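Trichothecene 15-O-acetyltransferase TRI3 (Fusarium sporotrichioides, PDB 3FOT) transfers an acetyl group to the C-15 oxygen of trichothecene intermediates such as 15-deacetylcalonectrin, a step on the route to T-2 toxin. Local coordinates at residues S230-S236 and N352-C357. Numbering follows the deposited sequence.
Sequences SPPVVDS and NFYAMC
S230 meets the 352-357 loop with both atoms of its side chain. Its OG, anti to the carbonyl carbon (chi1 -70°), takes the backbone N-H of Y354 in a nearly straight hydrogen bond, 3.0 Å from OG to N. From the same side chain, CB lies over one face of the F353 ring as a CH-pi contact, 4.0 Å from the ring centroid and displaced toward the rim on which CD1 and CE1 lie. The methyl of A355 comes against this CB as well, 4.1 Å between the two CB atoms.

F353 reaches the other loop because CG stands anti to its backbone N (chi1 -162°), which carries the ring in among S230, P231 and V233. The P231 carbonyl arrives at the ring edge, near its plane, with O 3.2 Å from CE1, so this oxygen faces the C-H rim and not the pi cloud. V233 closes in obliquely, CB 4.1 Å from CZ, while its CG2 methyl touches SG of C357. Beyond the ring, 233-236 is a single turn, tied by S236 N to V233 O and by S236 OG to the P232 carbonyl, 2.9 Å between the oxygens.

The polar end of Y354 leads elsewhere, to D200 on helix 191-205, and its ring stacks with H89. This buried loop-to-loop packing joins the connection ahead of helix 246-264 to the lead-in of strand 358-365. Helix 347-350 touches P231 and S236 through I349, and helix 406-423, which carries the substrate-binding H414, packs on V233 and C357 through Q407.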
loop_
_atom_site.group_PDB
_atom_site.type_symbol
_atom_site.label_atom_id
_atom_site.label_comp_id
_atom_site.label_asym_id
_atom_site.label_seq_id
_atom_site.Cartn_x
_atom_site.Cartn_y
_atom_site.Cartn_z
ATOM N N SER A 230 -6.653 -7.170 14.903
ATOM C CA SER A 230 -5.267 -6.845 15.242
ATOM C C SER A 230 -5.334 -6.021 16.527
ATOM O O SER A 230 -6.210 -5.154 16.675
ATOM C CB SER A 230 -4.581 -6.049 14.103
ATOM O OG SER A 230 -4.356 -6.897 12.966
ATOM N N PRO A 231 -4.428 -6.299 17.474
ATOM C CA PRO A 231 -4.469 -5.519 18.704
ATOM C C PRO A 231 -4.035 -4.065 18.473
ATOM O O PRO A 231 -3.481 -3.761 17.394
ATOM C CB PRO A 231 -3.507 -6.280 19.623
ATOM C CG PRO A 231 -2.551 -6.960 18.703
ATOM C CD PRO A 231 -3.365 -7.320 17.489
ATOM N N PRO A 232 -4.322 -3.168 19.440
ATOM C CA PRO A 232 -3.882 -1.789 19.244
ATOM C C PRO A 232 -2.361 -1.702 19.151
ATOM O O PRO A 232 -1.626 -2.308 19.951
ATOM C CB PRO A 232 -4.432 -1.051 20.465
ATOM C CG PRO A 232 -5.537 -1.943 21.004
ATOM C CD PRO A 232 -5.061 -3.335 20.710
ATOM N N VAL A 233 -1.888 -0.956 18.161
ATOM C CA VAL A 233 -0.450 -0.928 17.870
ATOM C C VAL A 233 0.371 -0.468 19.113
ATOM O O VAL A 233 1.423 -1.034 19.440
ATOM C CB VAL A 233 -0.169 -0.072 16.586
ATOM C CG1 VAL A 233 -0.663 1.364 16.778
ATOM C CG2 VAL A 233 1.290 -0.102 16.221
ATOM N N VAL A 234 -0.161 0.510 19.832
ATOM C CA VAL A 234 0.538 1.074 20.995
ATOM C C VAL A 234 0.842 -0.005 22.052
ATOM O O VAL A 234 1.995 -0.109 22.561
ATOM C CB VAL A 234 -0.296 2.197 21.616
ATOM C CG1 VAL A 234 -0.228 3.458 20.753
ATOM N N ASP A 235 -0.158 -0.849 22.320
ATOM C CA ASP A 235 -0.038 -1.932 23.306
ATOM C C ASP A 235 0.752 -3.140 22.809
ATOM O O ASP A 235 1.070 -4.045 23.591
ATOM C CB ASP A 235 -1.433 -2.350 23.777
ATOM C CG ASP A 235 -2.187 -1.188 24.429
ATOM O OD1 ASP A 235 -1.540 -0.391 25.143
ATOM O OD2 ASP A 235 -3.403 -1.064 24.239
ATOM N N SER A 236 1.080 -3.139 21.522
ATOM C CA SER A 236 1.756 -4.254 20.885
ATOM C C SER A 236 3.245 -4.053 20.759
ATOM O O SER A 236 3.950 -4.945 20.270
ATOM C CB SER A 236 1.164 -4.487 19.482
ATOM O OG SER A 236 -0.219 -4.781 19.576
ATOM N N ASN A 352 1.654 -11.265 12.186
ATOM C CA ASN A 352 0.224 -11.482 11.948
ATOM C C ASN A 352 -0.617 -10.201 12.168
ATOM O O ASN A 352 -1.671 -10.260 12.778
ATOM C CB ASN A 352 -0.263 -12.626 12.871
ATOM C CG ASN A 352 -1.655 -13.141 12.503
ATOM O OD1 ASN A 352 -2.025 -13.206 11.322
ATOM N ND2 ASN A 352 -2.423 -13.528 13.518
ATOM N N PHE A 353 -0.140 -9.057 11.664
ATOM C CA PHE A 353 -0.715 -7.746 11.968
ATOM C C PHE A 353 -1.232 -7.135 10.679
ATOM O O PHE A 353 -0.455 -6.895 9.754
ATOM C CB PHE A 353 0.323 -6.798 12.599
ATOM C CG PHE A 353 -0.298 -5.611 13.314
ATOM C CD1 PHE A 353 -0.655 -5.705 14.668
ATOM C CD2 PHE A 353 -0.560 -4.425 12.636
ATOM C CE1 PHE A 353 -1.234 -4.622 15.328
ATOM C CE2 PHE A 353 -1.126 -3.321 13.305
ATOM C CZ PHE A 353 -1.481 -3.435 14.643
ATOM N N TYR A 354 -2.541 -6.912 10.618
ATOM C CA TYR A 354 -3.200 -6.502 9.367
ATOM C C TYR A 354 -3.591 -5.034 9.318
ATOM O O TYR A 354 -3.727 -4.465 8.233
ATOM C CB TYR A 354 -4.448 -7.378 9.116
ATOM C CG TYR A 354 -4.092 -8.761 8.620
ATOM C CD1 TYR A 354 -3.426 -9.670 9.450
ATOM C CD2 TYR A 354 -4.391 -9.150 7.317
ATOM C CE1 TYR A 354 -3.072 -10.919 9.001
ATOM C CE2 TYR A 354 -4.064 -10.430 6.853
ATOM C CZ TYR A 354 -3.399 -11.306 7.703
ATOM O OH TYR A 354 -3.050 -12.562 7.271
ATOM N N ALA A 355 -3.793 -4.416 10.481
ATOM C CA ALA A 355 -4.082 -2.973 10.518
ATOM C C ALA A 355 -2.812 -2.185 10.141
ATOM O O ALA A 355 -1.728 -2.773 10.032
ATOM C CB ALA A 355 -4.598 -2.560 11.914
ATOM N N MET A 356 -2.958 -0.878 9.928
ATOM C CA MET A 356 -1.827 0.003 9.627
ATOM C C MET A 356 -0.747 -0.186 10.673
ATOM O O MET A 356 -1.029 -0.142 11.862
ATOM C CB MET A 356 -2.284 1.461 9.675
ATOM C CG MET A 356 -1.238 2.461 9.332
ATOM S SD MET A 356 -1.267 2.884 7.584
ATOM C CE MET A 356 -2.891 3.629 7.406
ATOM N N CYS A 357 0.493 -0.353 10.228
ATOM C CA CYS A 357 1.614 -0.390 11.157
ATOM C C CYS A 357 2.790 0.257 10.445
ATOM O O CYS A 357 3.627 -0.419 9.852
ATOM C CB CYS A 357 1.939 -1.815 11.627
ATOM S SG CYS A 357 3.254 -1.742 12.913
#